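Local atomic coordinates of 6-carboxyhexanoate--CoA ligase (Aquifex aeolicus, PDB entry 5TVA), a protein that belongs to the BioW family of CoA ligases and binds coenzyme A and adenosine monophosphate in neighbouring pockets of a single chain. Residues K60-I65 and L166-L171; E75-A80 and T203-K208; G104-G109 and D129-V134. All blocks are in the same frame, centred on the assembly; numbering follows the deposited sequence.

Overall arrangement
From the N terminus, the chain first reaches 60-65, the link from strand 57-60 to strand 65-69, which waits about a hundred residues for helix 158-173 to complete contact 1. Helix 73-85 follows and opens contact 2, closed only at 203-208, beyond strand 198-203, so contacts 1 and 2 cross. Contact 3, between 104-109 and 129-134, is the short-range one: it opens and closes within the spans of both others and pins together the loops flanking strand 116-119. The three do not touch. Contacts 1 and 3 lie on opposite sides of the chain's centre, their centres 25 Å apart, and both include residues of the coenzyme A and adenosine monophosphate pockets.

Contact 1: residues K60-I65 and L166-L171; sequences KFNLKI and LTFKNL
F168 swings its ring away from its own backbone N (chi1 -171°), which carries it off helix 158-173 and toward 60-65. F61 adopts nearly the same first torsion, and its ring comes beside that of F168. The two rings meet obliquely, with centroids 5.3 Å apart and planes at 53°, and their nearest atoms are the two CD1 carbons. The backbone of F61 takes part as well: its CA sits over one face of the F168 ring, 4.1 Å from the centroid, as a CH-pi contact offset toward the rim.

Other atoms gather round the rim of the F168 ring. N62 OD1 comes close to the ring plane at F168 CE1, 3.2 Å away, and its amide stands almost upright to the ring, at 86°. This brings a partly negative oxygen to the weakly positive hydrogen rim. The carbonyl O of K60 approaches obliquely, 3.3 Å from F168 CZ. L63 CG lies in the ring plane, 3.8 Å from F168 CD1. From CG both leucine methyls reach the next turn of the helix, where L63 CD2 meets L171 CD1 at 3.7 Å and the other methyl of L63 packs against the same carbon. F168 and L171 thus present one side of the helix to an irregular strip of backbone and side chain, and the grip is van der Waals and weakly polar.

Around this contact, I238 of strand 236-239 touches both phenylalanine side chains, and F61 is hydrogen-bonded through its backbone to E239. L171 leans on S193 of strand 190-194. The helix packs where 60-65 passes from the parallel three-stranded sheet, at strand 57-60, to the edge strand 65-69 of the mixed sheet.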
# COMPACT_ATOMS: atom_id res chain seq x y z
N LYS A 60 -9.38 6.59 13.51
CA LYS A 60 -9.73 7.84 12.83
C LYS A 60 -8.62 8.26 11.88
O LYS A 60 -7.49 8.51 12.30
CB LYS A 60 -9.99 8.93 13.86
CG LYS A 60 -10.45 10.27 13.27
CD LYS A 60 -11.90 10.21 12.82
CE LYS A 60 -12.35 11.54 12.20
NZ LYS A 60 -13.74 11.47 11.65
N PHE A 61 -8.94 8.35 10.58
CA PHE A 61 -7.98 8.86 9.61
C PHE A 61 -7.60 10.30 9.97
O PHE A 61 -8.44 11.09 10.39
CB PHE A 61 -8.56 8.79 8.19
CG PHE A 61 -7.61 9.28 7.13
CD1 PHE A 61 -6.64 8.43 6.60
CD2 PHE A 61 -7.69 10.59 6.65
CE1 PHE A 61 -5.77 8.87 5.62
CE2 PHE A 61 -6.82 11.05 5.67
CZ PHE A 61 -5.85 10.19 5.15
N ASN A 62 -6.31 10.62 9.81
CA ASN A 62 -5.83 11.94 10.25
C ASN A 62 -4.56 12.36 9.54
O ASN A 62 -3.82 13.18 10.10
CB ASN A 62 -5.59 11.94 11.76
CG ASN A 62 -4.47 10.99 12.17
OD1 ASN A 62 -3.86 10.34 11.31
ND2 ASN A 62 -4.18 10.93 13.46
N LEU A 63 -4.23 11.80 8.38
CA LEU A 63 -3.06 12.22 7.63
C LEU A 63 -3.39 13.43 6.77
O LEU A 63 -4.49 13.53 6.22
CB LEU A 63 -2.55 11.10 6.73
CG LEU A 63 -2.04 9.78 7.30
CD1 LEU A 63 -1.65 8.88 6.13
CD2 LEU A 63 -0.85 10.02 8.22
N LYS A 64 -2.43 14.34 6.66
CA LYS A 64 -2.51 15.44 5.71
C LYS A 64 -2.11 14.95 4.32
O LYS A 64 -1.15 14.20 4.17
CB LYS A 64 -1.60 16.59 6.15
CG LYS A 64 -2.32 17.79 6.73
CD LYS A 64 -3.53 17.39 7.57
CE LYS A 64 -4.52 18.55 7.67
NZ LYS A 64 -5.77 18.16 8.38
N ILE A 65 -2.86 15.38 3.31
CA ILE A 65 -2.58 15.00 1.93
C ILE A 65 -1.96 16.18 1.22
O ILE A 65 -2.39 17.33 1.40
CB ILE A 65 -3.85 14.52 1.19
CG1 ILE A 65 -4.59 13.47 2.02
CG2 ILE A 65 -3.50 13.99 -0.22
CD1 ILE A 65 -5.80 12.91 1.34
N LEU A 166 -4.58 1.76 2.80
CA LEU A 166 -3.47 0.83 3.01
C LEU A 166 -2.32 1.48 3.80
O LEU A 166 -1.78 0.85 4.72
CB LEU A 166 -2.99 0.33 1.64
CG LEU A 166 -1.87 -0.67 1.27
CD1 LEU A 166 -0.93 -1.03 2.36
CD2 LEU A 166 -2.44 -1.95 0.66
N THR A 167 -1.88 2.70 3.42
CA THR A 167 -0.84 3.38 4.20
C THR A 167 -1.29 3.65 5.61
O THR A 167 -0.48 3.67 6.53
CB THR A 167 -0.44 4.74 3.66
OG1 THR A 167 -1.51 5.36 2.91
CG2 THR A 167 0.81 4.68 2.97
N PHE A 168 -2.56 4.03 5.77
CA PHE A 168 -2.92 4.45 7.10
C PHE A 168 -2.84 3.27 8.05
O PHE A 168 -2.39 3.43 9.19
CB PHE A 168 -4.29 5.10 7.13
CG PHE A 168 -4.58 5.72 8.45
CD1 PHE A 168 -3.93 6.88 8.83
CD2 PHE A 168 -5.43 5.10 9.36
CE1 PHE A 168 -4.15 7.45 10.07
CE2 PHE A 168 -5.66 5.66 10.60
CZ PHE A 168 -5.02 6.84 10.96
N LYS A 169 -3.20 2.07 7.56
CA LYS A 169 -3.02 0.87 8.38
C LYS A 169 -1.55 0.64 8.67
O LYS A 169 -1.19 0.34 9.82
CB LYS A 169 -3.63 -0.36 7.70
CG LYS A 169 -4.17 -1.38 8.72
CD LYS A 169 -3.59 -2.78 8.54
CE LYS A 169 -4.23 -3.74 9.52
NZ LYS A 169 -3.79 -5.15 9.33
N ASN A 170 -0.68 0.75 7.66
CA ASN A 170 0.75 0.58 7.87
C ASN A 170 1.24 1.49 8.99
O ASN A 170 1.85 1.02 9.95
CB ASN A 170 1.52 0.86 6.57
CG ASN A 170 1.25 -0.17 5.50
OD1 ASN A 170 0.71 -1.24 5.78
ND2 ASN A 170 1.63 0.14 4.26
N LEU A 171 0.94 2.79 8.89
CA LEU A 171 1.36 3.73 9.92
C LEU A 171 0.72 3.41 11.27
O LEU A 171 1.37 3.56 12.31
CB LEU A 171 1.03 5.16 9.51
CG LEU A 171 1.66 5.61 8.18
CD1 LEU A 171 1.25 7.05 7.84
CD2 LEU A 171 3.18 5.44 8.23

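Contact 2: residues E75-A80 and T203-K208; sequences EAREFA and TPLKEK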
# COMPACT_ATOMS: atom_id res chain seq x y z
N GLU A 75 14.27 13.73 -10.33
CA GLU A 75 13.89 14.84 -9.47
C GLU A 75 12.78 14.45 -8.51
O GLU A 75 12.72 14.96 -7.38
CB GLU A 75 13.44 16.03 -10.33
CG GLU A 75 14.56 16.64 -11.15
CD GLU A 75 14.05 17.65 -12.16
OE1 GLU A 75 13.07 17.33 -12.88
OE2 GLU A 75 14.63 18.76 -12.22
N ALA A 76 11.89 13.57 -8.94
CA ALA A 76 10.83 13.09 -8.07
C ALA A 76 11.39 12.20 -6.97
O ALA A 76 10.99 12.30 -5.80
CB ALA A 76 9.77 12.36 -8.89
N ARG A 77 12.35 11.34 -7.33
CA ARG A 77 13.00 10.49 -6.34
C ARG A 77 13.91 11.31 -5.42
O ARG A 77 14.06 10.97 -4.25
CB ARG A 77 13.78 9.39 -7.05
CG ARG A 77 12.91 8.55 -7.95
CD ARG A 77 13.71 7.50 -8.70
NE ARG A 77 12.83 6.63 -9.47
CZ ARG A 77 13.26 5.76 -10.38
NH1 ARG A 77 14.56 5.66 -10.63
NH2 ARG A 77 12.41 5.00 -11.04
N GLU A 78 14.50 12.38 -5.93
CA GLU A 78 15.29 13.26 -5.07
C GLU A 78 14.39 13.91 -4.02
O GLU A 78 14.74 13.98 -2.83
CB GLU A 78 15.99 14.31 -5.93
CG GLU A 78 17.07 15.12 -5.23
CD GLU A 78 17.96 15.88 -6.22
OE1 GLU A 78 18.59 16.88 -5.82
OE2 GLU A 78 18.00 15.47 -7.41
N PHE A 79 13.22 14.39 -4.45
CA PHE A 79 12.25 14.92 -3.50
C PHE A 79 11.75 13.82 -2.56
O PHE A 79 11.57 14.06 -1.36
CB PHE A 79 11.09 15.56 -4.26
CG PHE A 79 10.04 16.19 -3.40
CD1 PHE A 79 10.31 17.33 -2.68
CD2 PHE A 79 8.77 15.66 -3.34
CE1 PHE A 79 9.33 17.93 -1.89
CE2 PHE A 79 7.78 16.25 -2.56
CZ PHE A 79 8.06 17.38 -1.84
N ALA A 80 11.55 12.61 -3.09
CA ALA A 80 11.05 11.51 -2.26
C ALA A 80 12.01 11.22 -1.12
O ALA A 80 11.60 11.11 0.04
CB ALA A 80 10.83 10.28 -3.13
N THR A 203 4.72 12.79 -8.55
CA THR A 203 4.76 12.39 -9.97
C THR A 203 5.89 13.08 -10.73
O THR A 203 6.10 14.28 -10.55
CB THR A 203 3.43 12.72 -10.70
OG1 THR A 203 2.35 12.75 -9.76
CG2 THR A 203 3.13 11.69 -11.78
N PRO A 204 6.62 12.34 -11.57
CA PRO A 204 6.55 10.88 -11.72
C PRO A 204 7.74 10.17 -11.08
O PRO A 204 8.88 10.63 -11.21
CB PRO A 204 6.55 10.70 -13.23
CG PRO A 204 7.46 11.82 -13.71
CD PRO A 204 7.36 12.95 -12.69
N LEU A 205 7.49 9.05 -10.41
CA LEU A 205 8.57 8.28 -9.81
C LEU A 205 9.12 7.20 -10.74
O LEU A 205 10.04 6.47 -10.36
CB LEU A 205 8.09 7.67 -8.48
CG LEU A 205 7.96 8.67 -7.32
CD1 LEU A 205 7.20 8.11 -6.12
CD2 LEU A 205 9.35 9.12 -6.90
N LYS A 206 8.59 7.09 -11.97
CA LYS A 206 9.22 6.28 -13.00
C LYS A 206 8.80 6.80 -14.37
O LYS A 206 7.80 7.52 -14.52
CB LYS A 206 8.84 4.80 -12.89
CG LYS A 206 7.38 4.52 -13.19
CD LYS A 206 7.12 3.04 -13.33
CE LYS A 206 5.65 2.74 -13.19
NZ LYS A 206 5.42 1.28 -13.27
N GLU A 207 9.58 6.40 -15.37
CA GLU A 207 9.21 6.66 -16.76
C GLU A 207 8.01 5.82 -17.15
O GLU A 207 7.92 4.64 -16.81
CB GLU A 207 10.39 6.36 -17.69
CG GLU A 207 10.70 7.49 -18.65
CD GLU A 207 11.01 8.79 -17.94
OE1 GLU A 207 10.14 9.71 -17.99
OE2 GLU A 207 12.11 8.89 -17.35
N LYS A 208 7.08 6.44 -17.88
CA LYS A 208 5.87 5.78 -18.36
C LYS A 208 6.22 4.64 -19.31
O LYS A 208 6.31 4.85 -20.53
CB LYS A 208 4.96 6.80 -19.05
CG LYS A 208 3.55 6.29 -19.36
CD LYS A 208 2.62 7.47 -19.60
CE LYS A 208 1.14 7.07 -19.49
NZ LYS A 208 0.39 8.02 -18.60
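The R77 guanidinium offers its edge to L205 O, which lies close to its plane, while K206 CA comes up obliquely. The grip is side-on: NE and NH2 of R77 both donate to L205 O, each at 2.9 Å. Because the two hydrogens converge on one atom, neither bond is straight, with N-H...O angles near 140°. An arm extended from CG to NE carries the group from helix 73-85 across to the loop.

Next to the R77 arm, L205 turns its CD2 methyl in against the helix, 3.7 Å from A76 C and 3.8 Å from R77 CG. A80 CB, one turn on, is a looser neighbour of the same methyl. A76 CB also faces P204 O, just after the cis peptide bond that precedes P204, though their modelled separation of 3.0 Å is doubtfully short. W181 of strand 177-181 touches both R77 and L205, and V98 of helix 91-102 lies against the arginine.

In chemical terms, a charged donor is used here on a neutral carbonyl. The bonds should polarise the peptide between L205 and K206 and hold the guanidinium against turning, but L205 O by itself would probably not offset its charge.

Contact 3: residues G104-G109 and D129-V134; sequences GANPKG and DKERGV. With COA (coenzyme A), chain D.
N106 and E131 bring together two Asx turns, one in each loop flanking strand 116-119, the second leading into R132 of the coenzyme A pocket. The first lies within a type I beta turn from N106 to G109, where N106 OD1 accepts from K108 N at 3.0 Å. The donor sits above the carbonyl plane of that amide. In the second, D129 OD1 accepts from E131 N, almost head-on to the oxygen, and from R132 N, which comes from well above the carboxylate plane.

Between the loops the amide of N106 crosses the E131 side chain at a slant, OD1 and ND2 both near CB, with N106 OD1 3.5 Å from E131 CG. Amide and carboxylate are turned 31° from each other. P107 CD rests against K130 O at 3.5 Å. The K108 chain, bent at chi2 and chi4, crosses E131 obliquely, bringing K108 CE to 3.2 Å from E131 OE2. K108 NZ stays 4.4 Å from E131 OE2, beyond a salt bridge, so the attraction is probably longer-range. Outside the pair, N106 ND2 is bonded to N111 O, which ties the turn to the backbone just beyond it in the same loop, and E131 OE1 has a long, weak ion pair with R113.

R132 CG is 3.1 Å from coenzyme A O9A, and R132 NH1, its guanidinium oblique to the phosphate, is 3.5 Å from O7A. This is proximity alone; K49 and R9 hydrogen-bond the ligand. V134 touches adenosine monophosphate, and the Asx motif led by D129 OD1, by holding R132 N, helps to place R132 beside the coenzyme A phosphate.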
# COMPACT_ATOMS: atom_id res chain seq x y z
N GLY A 104 14.68 -3.14 -9.47
CA GLY A 104 14.01 -4.42 -9.38
C GLY A 104 14.08 -5.04 -8.00
O GLY A 104 15.10 -5.63 -7.64
N ALA A 105 13.00 -4.93 -7.22
CA ALA A 105 13.05 -5.37 -5.83
C ALA A 105 13.08 -6.89 -5.70
O ALA A 105 13.73 -7.41 -4.78
CB ALA A 105 11.85 -4.79 -5.07
N ASN A 106 12.39 -7.61 -6.58
CA ASN A 106 12.44 -9.08 -6.60
C ASN A 106 13.78 -9.54 -7.15
O ASN A 106 14.10 -9.23 -8.31
CB ASN A 106 11.27 -9.62 -7.44
CG ASN A 106 11.17 -11.15 -7.43
OD1 ASN A 106 12.14 -11.86 -7.18
ND2 ASN A 106 9.97 -11.66 -7.69
N PRO A 107 14.59 -10.27 -6.39
CA PRO A 107 15.94 -10.61 -6.86
C PRO A 107 15.97 -11.49 -8.10
O PRO A 107 16.98 -11.49 -8.81
CB PRO A 107 16.57 -11.34 -5.66
CG PRO A 107 15.39 -11.88 -4.90
CD PRO A 107 14.30 -10.85 -5.06
N LYS A 108 14.90 -12.24 -8.38
CA LYS A 108 14.81 -13.03 -9.60
C LYS A 108 14.04 -12.31 -10.70
O LYS A 108 13.43 -12.95 -11.56
CB LYS A 108 14.17 -14.40 -9.31
CG LYS A 108 14.73 -15.08 -8.06
CD LYS A 108 14.86 -16.59 -8.24
CE LYS A 108 15.07 -17.29 -6.90
NZ LYS A 108 15.98 -18.48 -7.00
N GLY A 109 14.08 -10.98 -10.70
CA GLY A 109 13.43 -10.20 -11.74
C GLY A 109 11.97 -9.87 -11.47
O GLY A 109 11.22 -10.69 -10.93
N ASP A 129 11.22 -13.65 2.82
CA ASP A 129 11.01 -14.04 1.43
C ASP A 129 11.06 -12.76 0.60
O ASP A 129 10.10 -11.99 0.56
CB ASP A 129 9.69 -14.77 1.26
CG ASP A 129 9.47 -15.26 -0.16
OD1 ASP A 129 10.06 -14.66 -1.08
OD2 ASP A 129 8.71 -16.23 -0.35
N LYS A 130 12.19 -12.55 -0.07
CA LYS A 130 12.41 -11.32 -0.81
C LYS A 130 11.71 -11.31 -2.17
O LYS A 130 11.66 -10.27 -2.82
CB LYS A 130 13.92 -11.07 -0.96
CG LYS A 130 14.66 -11.31 0.36
CD LYS A 130 16.06 -10.70 0.37
CE LYS A 130 16.85 -11.15 1.61
NZ LYS A 130 16.16 -10.86 2.92
N GLU A 131 11.15 -12.44 -2.60
CA GLU A 131 10.27 -12.38 -3.75
C GLU A 131 8.85 -12.00 -3.33
O GLU A 131 8.18 -11.22 -4.02
CB GLU A 131 10.25 -13.71 -4.49
CG GLU A 131 11.62 -14.32 -4.69
CD GLU A 131 11.55 -15.63 -5.43
OE1 GLU A 131 10.54 -15.87 -6.13
OE2 GLU A 131 12.49 -16.44 -5.30
N ARG A 132 8.43 -12.51 -2.17
CA ARG A 132 7.05 -12.35 -1.74
C ARG A 132 6.85 -11.05 -0.97
O ARG A 132 5.85 -10.33 -1.20
CB ARG A 132 6.65 -13.55 -0.89
CG ARG A 132 5.19 -13.80 -0.89
CD ARG A 132 4.66 -14.44 0.42
NE ARG A 132 4.09 -13.36 1.19
CZ ARG A 132 3.20 -13.54 2.17
NH1 ARG A 132 2.73 -14.76 2.44
NH2 ARG A 132 2.73 -12.48 2.83
N GLY A 133 7.77 -10.72 -0.06
CA GLY A 133 7.57 -9.62 0.85
C GLY A 133 6.45 -9.90 1.84
O GLY A 133 5.96 -11.01 2.00
N VAL A 134 6.02 -8.82 2.49
CA VAL A 134 4.90 -8.88 3.42
C VAL A 134 3.74 -8.08 2.82
O VAL A 134 3.96 -7.04 2.19
CB VAL A 134 5.33 -8.36 4.81
CG1 VAL A 134 4.18 -8.39 5.78
CG2 VAL A 134 6.46 -9.22 5.32
N1A COA D . 0.05 -9.51 -5.45
C2A COA D . 0.55 -10.63 -5.99
N3A COA D . 0.13 -11.83 -5.60
C4A COA D . -0.79 -11.95 -4.62
C5A COA D . -1.33 -10.80 -4.04
C6A COA D . -0.86 -9.55 -4.50
N6A COA D . -1.41 -8.28 -3.88
N7A COA D . -2.23 -11.17 -3.12
C8A COA D . -2.27 -12.49 -3.11
N9A COA D . -1.43 -12.97 -4.03
C1B COA D . -1.23 -14.45 -4.15
C2B COA D . -0.43 -15.11 -4.87
O2B COA D . 0.93 -14.57 -4.95
C3B COA D . -0.39 -16.35 -3.74
O3B COA D . 0.33 -15.82 -2.60
P3B COA D . 1.87 -16.22 -2.05
O7A COA D . 1.76 -16.32 -0.56
O8A COA D . 2.39 -17.51 -2.61
O9A COA D . 2.86 -15.14 -2.37
C4B COA D . -1.65 -16.58 -3.46
O4B COA D . -2.46 -15.39 -4.07
C5B COA D . -1.99 -16.69 -1.90
O5B COA D . -2.09 -15.44 -1.32
P1A COA D . -3.14 -15.03 -0.08
O1A COA D . -2.33 -14.46 1.09
O2A COA D . -3.99 -16.19 0.38
O3A COA D . -4.09 -13.81 -0.63
P2A COA D . -5.63 -13.38 -0.09
O4A COA D . -6.61 -14.34 -0.79
O5A COA D . -5.77 -13.61 1.42
O6A COA D . -5.89 -11.77 -0.55
CBP COA D . -5.31 -9.31 -1.06
CCP COA D . -4.89 -10.72 -0.41
CDP COA D . -5.26 -9.42 -2.61
CEP COA D . -6.81 -9.04 -0.76
CAP COA D . -4.36 -8.11 -0.52
OAP COA D . -3.34 -7.80 -1.39
C9P COA D . -5.07 -6.75 -0.24
O9P COA D . -5.51 -6.48 0.86
N8P COA D . -5.22 -5.76 -1.30
C7P COA D . -5.92 -4.46 -1.06
C6P COA D . -5.01 -3.25 -1.24
C5P COA D . -4.42 -3.08 -2.68
O5P COA D . -3.92 -3.97 -3.26
N4P COA D . -4.48 -1.73 -3.30
C3P COA D . -3.93 -1.53 -4.71
C2P COA D . -3.77 -0.03 -4.96
S1P COA D . -2.76 0.57 -3.57